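Local atomic coordinates of Ras-related protein Rab-21 (Homo sapiens, PDB entry 1Z08), a protein that belongs to the Rab branch of the Ras family of small P-loop proteins and binds phosphoaminophosphonic acid-guanylate ester together with a magnesium ion. Residues 120-125 with 147-152; 15-20 with 83-88; 7-12 with 55-60. The protein carries 1 engineered substitution. One frame throughout, in Å; residues are numbered along the deposited sequence.

Contact 1: 120-125 with 147-152. With GNP (phosphoaminophosphonic acid-guanylate ester), chain F.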
loop_
_atom_site.group_PDB
_atom_site.type_symbol
_atom_site.label_atom_id
_atom_site.label_comp_id
_atom_site.label_asym_id
_atom_site.label_seq_id
_atom_site.Cartn_x
_atom_site.Cartn_y
_atom_site.Cartn_z
ATOM N N LYS A 120 -6.716 8.540 2.859
ATOM C CA LYS A 120 -7.807 9.402 3.341
ATOM C C LYS A 120 -7.452 10.891 3.265
ATOM O O LYS A 120 -7.860 11.676 4.124
ATOM C CB LYS A 120 -8.264 9.022 4.763
ATOM C CG LYS A 120 -8.649 7.560 4.951
ATOM C CD LYS A 120 -9.398 7.360 6.256
ATOM C CE LYS A 120 -9.611 5.883 6.545
ATOM N NZ LYS A 120 -10.346 5.674 7.831
ATOM N N ILE A 121 -6.715 11.284 2.225
ATOM C CA ILE A 121 -6.325 12.697 2.066
ATOM C C ILE A 121 -7.520 13.631 1.826
ATOM O O ILE A 121 -7.396 14.856 1.942
ATOM C CB ILE A 121 -5.209 12.920 1.002
ATOM C CG1 ILE A 121 -5.678 12.488 -0.396
ATOM C CG2 ILE A 121 -3.910 12.232 1.442
ATOM C CD1 ILE A 121 -4.727 12.869 -1.527
ATOM N N ASP A 122 -8.673 13.046 1.509
ATOM C CA ASP A 122 -9.929 13.798 1.431
ATOM C C ASP A 122 -10.349 14.321 2.810
ATOM O O ASP A 122 -11.179 15.231 2.914
ATOM C CB ASP A 122 -11.040 12.940 0.810
ATOM C CG ASP A 122 -11.311 11.667 1.593
ATOM O OD1 ASP A 122 -10.462 10.751 1.567
ATOM O OD2 ASP A 122 -12.379 11.586 2.234
ATOM N N LEU A 123 -9.762 13.743 3.858
ATOM C CA LEU A 123 -9.997 14.167 5.235
ATOM C C LEU A 123 -8.845 15.025 5.770
ATOM O O LEU A 123 -8.504 14.958 6.952
ATOM C CB LEU A 123 -10.231 12.946 6.136
ATOM C CG LEU A 123 -11.375 11.983 5.800
ATOM C CD1 LEU A 123 -11.396 10.825 6.797
ATOM C CD2 LEU A 123 -12.724 12.698 5.778
ATOM N N GLU A 124 -8.262 15.835 4.888
ATOM C CA GLU A 124 -7.131 16.712 5.224
ATOM C C GLU A 124 -7.418 17.635 6.419
ATOM O O GLU A 124 -6.533 17.881 7.243
ATOM C CB GLU A 124 -6.703 17.520 3.989
ATOM C CG GLU A 124 -5.597 18.561 4.226
ATOM C CD GLU A 124 -4.300 17.969 4.772
ATOM O OE1 GLU A 124 -3.965 16.813 4.441
ATOM O OE2 GLU A 124 -3.604 18.675 5.533
ATOM N N LYS A 125 -8.656 18.121 6.516
ATOM C CA LYS A 125 -9.088 18.961 7.640
ATOM C C LYS A 125 -8.931 18.263 8.991
ATOM O O LYS A 125 -8.813 18.922 10.029
ATOM C CB LYS A 125 -10.547 19.387 7.463
ATOM C CG LYS A 125 -10.785 20.418 6.380
ATOM C CD LYS A 125 -12.248 20.823 6.367
ATOM C CE LYS A 125 -12.503 21.974 5.420
ATOM N NZ LYS A 125 -13.848 22.565 5.666
ATOM N N HIS A 147 0.524 9.728 -1.236
ATOM C CA HIS A 147 -0.751 10.201 -0.685
ATOM C C HIS A 147 -1.905 9.649 -1.520
ATOM O O HIS A 147 -1.883 9.745 -2.746
ATOM C CB HIS A 147 -0.818 11.730 -0.698
ATOM C CG HIS A 147 0.195 12.400 0.181
ATOM N ND1 HIS A 147 0.157 12.322 1.556
ATOM C CD2 HIS A 147 1.252 13.189 -0.122
ATOM C CE1 HIS A 147 1.157 13.021 2.063
ATOM N NE2 HIS A 147 1.837 13.557 1.067
ATOM N N THR A 148 -2.912 9.080 -0.859
ATOM C CA THR A 148 -4.081 8.540 -1.562
ATOM C C THR A 148 -5.409 8.912 -0.912
ATOM O O THR A 148 -5.467 9.232 0.274
ATOM C CB THR A 148 -4.052 6.994 -1.647
ATOM O OG1 THR A 148 -4.040 6.441 -0.323
ATOM C CG2 THR A 148 -2.846 6.492 -2.445
ATOM N N SER A 149 -6.466 8.867 -1.719
ATOM C CA SER A 149 -7.842 8.828 -1.238
ATOM C C SER A 149 -8.597 7.785 -2.051
ATOM O O SER A 149 -8.850 7.978 -3.244
ATOM C CB SER A 149 -8.529 10.193 -1.376
ATOM O OG SER A 149 -9.911 10.097 -1.051
ATOM N N ALA A 150 -8.945 6.676 -1.405
ATOM C CA ALA A 150 -9.782 5.657 -2.028
ATOM C C ALA A 150 -11.185 6.201 -2.303
ATOM O O ALA A 150 -11.801 5.856 -3.310
ATOM C CB ALA A 150 -9.843 4.410 -1.153
ATOM N N LYS A 151 -11.669 7.070 -1.413
ATOM C CA LYS A 151 -13.001 7.669 -1.534
ATOM C C LYS A 151 -13.136 8.578 -2.763
ATOM O O LYS A 151 -14.148 8.523 -3.467
ATOM C CB LYS A 151 -13.376 8.427 -0.251
ATOM C CG LYS A 151 -14.786 9.022 -0.260
ATOM C CD LYS A 151 -15.280 9.348 1.141
ATOM C CE LYS A 151 -16.736 9.778 1.105
ATOM N NZ LYS A 151 -17.398 9.636 2.434
ATOM N N GLN A 152 -12.113 9.395 -3.022
ATOM C CA GLN A 152 -12.129 10.325 -4.161
ATOM C C GLN A 152 -11.347 9.819 -5.379
ATOM O O GLN A 152 -11.248 10.519 -6.394
ATOM C CB GLN A 152 -11.609 11.703 -3.734
ATOM C CG GLN A 152 -12.464 12.389 -2.680
ATOM C CD GLN A 152 -11.984 13.792 -2.345
ATOM O OE1 GLN A 152 -10.788 14.085 -2.390
ATOM N NE2 GLN A 152 -12.919 14.665 -1.987
HETATM P PG GNP F . -9.670 -4.260 7.654
HETATM O O1G GNP F . -10.377 -4.467 8.973
HETATM O O2G GNP F . -10.257 -5.023 6.495
HETATM O O3G GNP F . -8.231 -4.566 7.964
HETATM N N3B GNP F . -9.759 -2.702 7.266
HETATM P PB GNP F . -9.314 -1.991 5.904
HETATM O O1B GNP F . -7.942 -1.450 6.013
HETATM O O2B GNP F . -9.565 -2.916 4.774
HETATM O O3A GNP F . -10.196 -0.744 5.720
HETATM P PA GNP F . -11.432 -0.552 4.819
HETATM O O1A GNP F . -11.009 -0.430 3.409
HETATM O O2A GNP F . -12.505 -1.534 5.112
HETATM O "O5'" GNP F . -11.976 0.868 5.223
HETATM C "C5'" GNP F . -12.200 1.186 6.596
HETATM C "C4'" GNP F . -13.001 2.472 6.703
HETATM O "O4'" GNP F . -12.233 3.578 6.162
HETATM C "C3'" GNP F . -14.330 2.472 5.955
HETATM O "O3'" GNP F . -15.269 3.196 6.728
HETATM C "C2'" GNP F . -13.970 3.169 4.643
HETATM O "O2'" GNP F . -15.064 3.777 3.983
HETATM C "C1'" GNP F . -12.978 4.215 5.141
HETATM N N9 GNP F . -12.071 4.698 4.103
HETATM C C8 GNP F . -11.206 3.956 3.331
HETATM N N7 GNP F . -10.526 4.672 2.478
HETATM C C5 GNP F . -10.969 5.974 2.699
HETATM C C6 GNP F . -10.598 7.196 2.076
HETATM O O6 GNP F . -9.770 7.376 1.174
HETATM N N1 GNP F . -11.284 8.295 2.604
HETATM C C2 GNP F . -12.224 8.217 3.606
HETATM N N2 GNP F . -12.789 9.370 3.990
HETATM N N3 GNP F . -12.578 7.083 4.197
HETATM C C4 GNP F . -11.920 6.004 3.696
HETATM O O HOH W 1 -12.568 16.553 0.710
#
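Asp122 and Ser149 meet where two signature sequences of Ras-family proteins, the NKxD motif and the SAK motif, come together around the guanine base of phosphoaminophosphonic acid-guanylate ester. Followed outward, the Asp122 side chain begins with CB packed 3.4 Å from the amide carbon CD of Gln152. A chi1 of 59° sets CG between the backbone N and carbonyl carbon and swings the carboxylate toward the base. There OD1 takes two bonds. Ser149 OG donates to Asp122 OD1 over 2.8 Å, arriving from above the carboxylate plane, 50° out of it, while the ligand N1 donates to the same oxygen along an almost straight line. At the tip, OD2 receives the exocyclic N2 of the base, 2.9 Å from it, so two neighbouring N-H groups of the base end on one carboxylate. Ser149 OG also accepts the backbone N of Gln152, an ST motif, consistent with the hydroxyl giving its proton to Asp122; the serine is thus a second-shell partner of the base-reading aspartate.

The base itself lies between two lysines. The extended chain of Lys120 runs over one face, its CG 3.5 Å from C6 of the ligand, and its NZ is hydrogen-bonded to Cys16 O. Lys151 lays CB against the opposite face, and its NZ reaches away to a salt bridge with Asp33. Behind these groups, Ile121 N donates to Thr148 O, joining the two segments through their backbones, and Ile121 CG2 rests on His147 CB. The carbonyl oxygen O6 of the base is met by main chain: Lys151 N donates to O6 at 3.2 Å, alongside a weak bond from Ala150 N.

Contact 2: 15-20 with 83-88. With MG (magnesium ion), chain E; GNP (phosphoaminophosphonic acid-guanylate ester), chain F.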
loop_
_atom_site.group_PDB
_atom_site.type_symbol
_atom_site.label_atom_id
_atom_site.label_comp_id
_atom_site.label_asym_id
_atom_site.label_seq_id
_atom_site.Cartn_x
_atom_site.Cartn_y
_atom_site.Cartn_z
ATOM N N GLY A 15 -6.645 -1.743 11.183
ATOM C CA GLY A 15 -8.031 -1.979 10.771
ATOM C C GLY A 15 -8.804 -0.813 10.175
ATOM O O GLY A 15 -9.796 -1.025 9.472
ATOM N N CYS A 16 -8.360 0.412 10.451
ATOM C CA CYS A 16 -9.091 1.614 10.037
ATOM C C CYS A 16 -8.611 2.233 8.720
ATOM O O CYS A 16 -9.252 3.145 8.200
ATOM C CB CYS A 16 -9.033 2.683 11.149
ATOM S SG CYS A 16 -7.490 3.682 11.237
ATOM N N VAL A 17 -7.506 1.727 8.175
ATOM C CA VAL A 17 -6.701 2.507 7.220
ATOM C C VAL A 17 -7.220 2.605 5.777
ATOM O O VAL A 17 -7.005 3.622 5.112
ATOM C CB VAL A 17 -5.202 2.093 7.250
ATOM C CG1 VAL A 17 -4.668 2.147 8.675
ATOM C CG2 VAL A 17 -4.996 0.706 6.654
ATOM N N GLY A 18 -7.884 1.556 5.296
ATOM C CA GLY A 18 -8.449 1.559 3.945
ATOM C C GLY A 18 -7.757 0.651 2.940
ATOM O O GLY A 18 -7.769 0.936 1.743
ATOM N N LYS A 19 -7.165 -0.444 3.422
ATOM C CA LYS A 19 -6.478 -1.410 2.553
ATOM C C LYS A 19 -7.413 -1.948 1.467
ATOM O O LYS A 19 -7.114 -1.847 0.271
ATOM C CB LYS A 19 -5.913 -2.583 3.367
ATOM C CG LYS A 19 -4.888 -2.208 4.429
ATOM C CD LYS A 19 -4.380 -3.430 5.207
ATOM C CE LYS A 19 -5.456 -4.094 6.067
ATOM N NZ LYS A 19 -6.073 -3.172 7.075
ATOM N N THR A 20 -8.545 -2.510 1.888
ATOM C CA THR A 20 -9.521 -3.073 0.953
ATOM C C THR A 20 -10.062 -1.987 0.030
ATOM O O THR A 20 -10.209 -2.211 -1.173
ATOM C CB THR A 20 -10.678 -3.786 1.685
ATOM O OG1 THR A 20 -10.137 -4.779 2.570
ATOM C CG2 THR A 20 -11.628 -4.462 0.697
ATOM N N ILE A 83 2.792 -2.495 0.351
ATOM C CA ILE A 83 2.113 -1.213 0.481
ATOM C C ILE A 83 1.656 -1.080 1.928
ATOM O O ILE A 83 0.697 -1.729 2.356
ATOM C CB ILE A 83 0.918 -1.092 -0.493
ATOM C CG1 ILE A 83 1.391 -1.247 -1.946
ATOM C CG2 ILE A 83 0.196 0.242 -0.297
ATOM C CD1 ILE A 83 0.265 -1.241 -2.971
ATOM N N LEU A 84 2.370 -0.251 2.681
ATOM C CA LEU A 84 2.080 -0.068 4.093
ATOM C C LEU A 84 1.190 1.150 4.254
ATOM O O LEU A 84 1.627 2.290 4.077
ATOM C CB LEU A 84 3.370 0.060 4.911
ATOM C CG LEU A 84 4.446 -1.020 4.728
ATOM C CD1 LEU A 84 5.581 -0.773 5.693
ATOM C CD2 LEU A 84 3.903 -2.424 4.924
ATOM N N VAL A 85 -0.069 0.888 4.578
ATOM C CA VAL A 85 -1.110 1.907 4.557
ATOM C C VAL A 85 -1.392 2.429 5.961
ATOM O O VAL A 85 -1.536 1.653 6.904
ATOM C CB VAL A 85 -2.427 1.359 3.930
ATOM C CG1 VAL A 85 -3.444 2.480 3.724
ATOM C CG2 VAL A 85 -2.145 0.653 2.605
ATOM N N TYR A 86 -1.460 3.750 6.088
ATOM C CA TYR A 86 -1.961 4.370 7.304
ATOM C C TYR A 86 -3.049 5.397 6.986
ATOM O O TYR A 86 -3.243 5.785 5.829
ATOM C CB TYR A 86 -0.822 4.991 8.123
ATOM C CG TYR A 86 -0.183 6.204 7.495
ATOM C CD1 TYR A 86 -0.613 7.491 7.827
ATOM C CD2 TYR A 86 0.864 6.070 6.583
ATOM C CE1 TYR A 86 -0.030 8.611 7.253
ATOM C CE2 TYR A 86 1.459 7.188 6.003
ATOM C CZ TYR A 86 1.004 8.455 6.348
ATOM O OH TYR A 86 1.579 9.568 5.786
ATOM N N ASP A 87 -3.745 5.813 8.038
ATOM C CA ASP A 87 -4.841 6.762 7.991
ATOM C C ASP A 87 -4.263 8.109 8.441
ATOM O O ASP A 87 -3.726 8.212 9.545
ATOM C CB ASP A 87 -5.922 6.261 8.964
ATOM C CG ASP A 87 -7.150 7.159 9.035
ATOM O OD1 ASP A 87 -8.201 6.647 9.479
ATOM O OD2 ASP A 87 -7.083 8.356 8.674
ATOM N N ILE A 88 -4.351 9.127 7.583
ATOM C CA ILE A 88 -3.760 10.443 7.894
ATOM C C ILE A 88 -4.407 11.135 9.101
ATOM O O ILE A 88 -3.825 12.062 9.669
ATOM C CB ILE A 88 -3.739 11.422 6.680
ATOM C CG1 ILE A 88 -5.161 11.811 6.245
ATOM C CG2 ILE A 88 -2.908 10.848 5.533
ATOM C CD1 ILE A 88 -5.260 13.211 5.673
HETATM MG MG MG E . -10.128 -4.786 4.576
HETATM P PG GNP F . -9.670 -4.260 7.654
HETATM O O1G GNP F . -10.377 -4.467 8.973
HETATM O O2G GNP F . -10.257 -5.023 6.495
HETATM O O3G GNP F . -8.231 -4.566 7.964
HETATM N N3B GNP F . -9.759 -2.702 7.266
HETATM P PB GNP F . -9.314 -1.991 5.904
HETATM O O1B GNP F . -7.942 -1.450 6.013
HETATM O O2B GNP F . -9.565 -2.916 4.774
HETATM O O3A GNP F . -10.196 -0.744 5.720
HETATM P PA GNP F . -11.432 -0.552 4.819
HETATM O O1A GNP F . -11.009 -0.430 3.409
HETATM O O2A GNP F . -12.505 -1.534 5.112
HETATM O "O5'" GNP F . -11.976 0.868 5.223
HETATM C "C5'" GNP F . -12.200 1.186 6.596
HETATM C "C4'" GNP F . -13.001 2.472 6.703
HETATM O "O4'" GNP F . -12.233 3.578 6.162
HETATM C "C3'" GNP F . -14.330 2.472 5.955
HETATM O "O3'" GNP F . -15.269 3.196 6.728
HETATM C "C2'" GNP F . -13.970 3.169 4.643
HETATM O "O2'" GNP F . -15.064 3.777 3.983
HETATM C "C1'" GNP F . -12.978 4.215 5.141
HETATM N N9 GNP F . -12.071 4.698 4.103
HETATM C C8 GNP F . -11.206 3.956 3.331
HETATM N N7 GNP F . -10.526 4.672 2.478
HETATM C C5 GNP F . -10.969 5.974 2.699
HETATM C C6 GNP F . -10.598 7.196 2.076
HETATM O O6 GNP F . -9.770 7.376 1.174
HETATM N N1 GNP F . -11.284 8.295 2.604
HETATM C C2 GNP F . -12.224 8.217 3.606
HETATM N N2 GNP F . -12.789 9.370 3.990
HETATM N N3 GNP F . -12.578 7.083 4.197
HETATM C C4 GNP F . -11.920 6.004 3.696
HETATM O O HOH W 2 -8.152 -5.455 4.526
HETATM O O HOH W 3 -12.073 -4.177 4.554
#
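Val17 and Asp87 bring their CA atoms to 4.7 Å where residues 16 to 19 of the P-loop pass strand residues 85 to 87, the end-to-end directions 147° apart. This is the P-loop (Walker A) turn of the nucleotide-binding fold, and Val17 is the side chain that seats it on the strand. Its CG2 packs on Val85 CG1 at 3.8 Å and lies near Val85 O, while CG1 lies against the main chain, at Tyr86 CA and Asp87 N. Farther along, Cys16 SG comes to 3.5 Å from Asp87 OD1. That carboxylate is held by others, with OD2 bonded to Thr89 and OD1 in a salt bridge with Lys120.

On the side of the turn facing the phosphates, the backbone does much of the work. The amides of Gly18 and Lys19 both point at O1B of phosphoaminophosphonic acid-guanylate ester, Thr20 N donates to O2B, and Gly15 O accepts the bridging N3B. Gly18, with its positive phi of 109°, stands at the N-cap just before helix 19-28, whose N-terminal end would be expected to favour the negative phosphates. Lys19 bends at its last two torsions, chi3 -66° among them, and this curl folds the ammonium back across the phosphates. Its NZ lies 2.7 Å from the ligand O3G and 2.8 Å from O1B, and also donates to Gly13 O, so O1B is gripped by three N-H donors in all. Thr20 OG1 binds the magnesium ion at 2.0 Å beside O2G and O2B; Thr38 is a further ligand. One of the two magnesium-bound waters, at 2.0 Å from the metal, also donates to the ligand O2A over 2.7 Å.

Contact 3: 7-12 with 55-60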
loop_
_atom_site.group_PDB
_atom_site.type_symbol
_atom_site.label_atom_id
_atom_site.label_comp_id
_atom_site.label_asym_id
_atom_site.label_seq_id
_atom_site.Cartn_x
_atom_site.Cartn_y
_atom_site.Cartn_z
ATOM N N PHE A 7 4.341 -9.798 -10.614
ATOM C CA PHE A 7 4.734 -9.308 -9.295
ATOM C C PHE A 7 3.695 -9.608 -8.220
ATOM O O PHE A 7 2.492 -9.559 -8.476
ATOM C CB PHE A 7 4.993 -7.796 -9.327
ATOM C CG PHE A 7 6.100 -7.375 -10.262
ATOM C CD1 PHE A 7 5.846 -6.470 -11.286
ATOM C CD2 PHE A 7 7.395 -7.867 -10.107
ATOM C CE1 PHE A 7 6.860 -6.061 -12.150
ATOM C CE2 PHE A 7 8.420 -7.467 -10.969
ATOM C CZ PHE A 7 8.151 -6.560 -11.991
ATOM N N LYS A 8 4.179 -9.913 -7.018
ATOM C CA LYS A 8 3.326 -10.076 -5.844
ATOM C C LYS A 8 3.429 -8.843 -4.952
ATOM O O LYS A 8 4.527 -8.443 -4.558
ATOM C CB LYS A 8 3.711 -11.333 -5.056
ATOM C CG LYS A 8 2.941 -11.506 -3.749
ATOM C CD LYS A 8 3.267 -12.822 -3.069
ATOM C CE LYS A 8 2.509 -12.950 -1.761
ATOM N NZ LYS A 8 2.732 -14.275 -1.117
ATOM N N VAL A 9 2.277 -8.253 -4.644
ATOM C CA VAL A 9 2.197 -7.051 -3.819
ATOM C C VAL A 9 1.261 -7.315 -2.637
ATOM O O VAL A 9 0.170 -7.860 -2.811
ATOM C CB VAL A 9 1.717 -5.830 -4.663
ATOM C CG1 VAL A 9 1.442 -4.622 -3.788
ATOM C CG2 VAL A 9 2.750 -5.484 -5.735
ATOM N N VAL A 10 1.702 -6.947 -1.435
ATOM C CA VAL A 10 0.903 -7.138 -0.227
ATOM C C VAL A 10 0.551 -5.788 0.404
ATOM O O VAL A 10 1.394 -4.896 0.486
ATOM C CB VAL A 10 1.623 -8.081 0.794
ATOM C CG1 VAL A 10 2.968 -7.508 1.241
ATOM C CG2 VAL A 10 0.736 -8.388 1.991
ATOM N N LEU A 11 -0.704 -5.642 0.817
ATOM C CA LEU A 11 -1.132 -4.470 1.575
ATOM C C LEU A 11 -1.154 -4.798 3.063
ATOM O O LEU A 11 -1.704 -5.820 3.485
ATOM C CB LEU A 11 -2.502 -3.967 1.101
ATOM C CG LEU A 11 -2.497 -3.071 -0.145
ATOM C CD1 LEU A 11 -2.468 -3.894 -1.431
ATOM C CD2 LEU A 11 -3.692 -2.137 -0.143
ATOM N N LEU A 12 -0.527 -3.932 3.852
ATOM C CA LEU A 12 -0.476 -4.107 5.297
ATOM C C LEU A 12 -0.897 -2.817 5.987
ATOM O O LEU A 12 -0.754 -1.731 5.423
ATOM C CB LEU A 12 0.930 -4.534 5.739
ATOM C CG LEU A 12 1.455 -5.847 5.136
ATOM C CD1 LEU A 12 2.973 -5.930 5.183
ATOM C CD2 LEU A 12 0.817 -7.064 5.802
ATOM N N VAL A 55 2.486 -6.307 -17.409
ATOM C CA VAL A 55 2.726 -6.518 -15.985
ATOM C C VAL A 55 1.484 -7.139 -15.347
ATOM O O VAL A 55 0.391 -6.574 -15.428
ATOM C CB VAL A 55 3.094 -5.191 -15.268
ATOM C CG1 VAL A 55 3.277 -5.407 -13.770
ATOM C CG2 VAL A 55 4.353 -4.582 -15.873
ATOM N N ASN A 56 1.659 -8.307 -14.730
ATOM C CA ASN A 56 0.583 -8.964 -13.990
ATOM C C ASN A 56 0.813 -8.831 -12.491
ATOM O O ASN A 56 1.841 -9.266 -11.976
ATOM C CB ASN A 56 0.474 -10.445 -14.373
ATOM C CG ASN A 56 0.291 -10.659 -15.865
ATOM O OD1 ASN A 56 -0.032 -9.730 -16.611
ATOM N ND2 ASN A 56 0.491 -11.893 -16.306
ATOM N N LEU A 57 -0.142 -8.216 -11.800
ATOM C CA LEU A 57 -0.045 -8.007 -10.359
ATOM C C LEU A 57 -0.932 -8.961 -9.579
ATOM O O LEU A 57 -2.117 -9.099 -9.874
ATOM C CB LEU A 57 -0.409 -6.561 -10.002
ATOM C CG LEU A 57 0.649 -5.608 -9.439
ATOM C CD1 LEU A 57 1.987 -5.708 -10.165
ATOM C CD2 LEU A 57 0.110 -4.183 -9.464
ATOM N N ALA A 58 -0.338 -9.628 -8.596
ATOM C CA ALA A 58 -1.083 -10.381 -7.599
ATOM C C ALA A 58 -1.171 -9.495 -6.366
ATOM O O ALA A 58 -0.201 -9.364 -5.614
ATOM C CB ALA A 58 -0.383 -11.692 -7.277
ATOM N N ILE A 59 -2.330 -8.871 -6.183
ATOM C CA ILE A 59 -2.523 -7.894 -5.118
ATOM C C ILE A 59 -3.185 -8.561 -3.918
ATOM O O ILE A 59 -4.370 -8.907 -3.962
ATOM C CB ILE A 59 -3.364 -6.677 -5.596
ATOM C CG1 ILE A 59 -2.691 -5.993 -6.797
ATOM C CG2 ILE A 59 -3.584 -5.685 -4.445
ATOM C CD1 ILE A 59 -3.552 -4.944 -7.485
ATOM N N TRP A 60 -2.404 -8.729 -2.855
ATOM C CA TRP A 60 -2.861 -9.384 -1.635
ATOM C C TRP A 60 -3.418 -8.394 -0.624
ATOM O O TRP A 60 -2.775 -7.389 -0.314
ATOM C CB TRP A 60 -1.719 -10.171 -0.993
ATOM C CG TRP A 60 -1.458 -11.478 -1.650
ATOM C CD1 TRP A 60 -0.746 -11.692 -2.794
ATOM C CD2 TRP A 60 -1.909 -12.763 -1.207
ATOM N NE1 TRP A 60 -0.728 -13.035 -3.095
ATOM C CE2 TRP A 60 -1.431 -13.715 -2.136
ATOM C CE3 TRP A 60 -2.676 -13.203 -0.120
ATOM C CZ2 TRP A 60 -1.691 -15.086 -2.007
ATOM C CZ3 TRP A 60 -2.933 -14.566 0.010
ATOM C CH2 TRP A 60 -2.443 -15.491 -0.931
#
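Lys8 and Trp60, on neighbouring parallel strands, meet over the face of the indole. With CG anti to the backbone N (chi1 175°) and the rest of the chain extended, Lys8 passes across the pyrrole part of the ring: CE sits 3.8 Å from the centroid of the Trp60 five-membered ring in a CH-pi contact, and NZ follows at 4.5 Å from the same centroid, 24° off the ring normal, as a cation-pi interaction. The ammonium is also bonded to the carbonyl oxygens of Tyr75 and Arg77, which probably fix where the chain ends. Trp60 in turn stacks on Phe43 of strand 42-49.

On the other face Phe7, Val9, Leu57 and Ile59 make an apolar layer. Phe7 presents its ring edge to the strand beside it, CD1 lying 3.7 Å from Val55 CG1, while its CB touches Leu57 CD1. Val9 CG2 packs more loosely on Leu57 CG, and farther along Leu11 CD1 meets Ile59 CG2 at 3.7 Å. Helix 156-168 lies over this side, where Met167 and Ile168 reach Phe7, Leu163 reaches Val9, and Cys164 reaches Leu57.

What holds these side chains in register is the backbone ladder. Five bonds link the parallel strands, Phe7 N to Asn56 O, Ala58 N to Phe7 O, Val9 N to Ala58 O, Trp60 N to Val9 O and Leu11 N to Trp60 O; the Trp60 N to Val9 O bond is the shortest, at 2.7 Å. The strands cross at -19°, the twist expected of such a sheet. On its other edge strand 5-12 pairs with strand 81-87, making it an inner strand of the mixed, mainly parallel sheet characteristic of the Ras-like G domain.

In the fold
From the N terminus, strand 5-12 leads through the P-loop into helix 19-28. The chain then forms the antiparallel pair 42-49 and 54-61, and contact 3 closes this first excursion by setting strand 54-61 beside strand 5-12. Strand 81-87 next adds to the other edge of 5-12, while contact 2 joins its C-terminal end to the P-loop. Contacts 2 and 3 therefore cross in sequence; they touch where Val10 and Leu12 pair with Ile83 and Val85. Contact 1 follows in series, closing a loop that holds helix 131-140. It shares the ligand with contact 2, whereas contact 3 lies about 22 Å from contact 1, centre to centre.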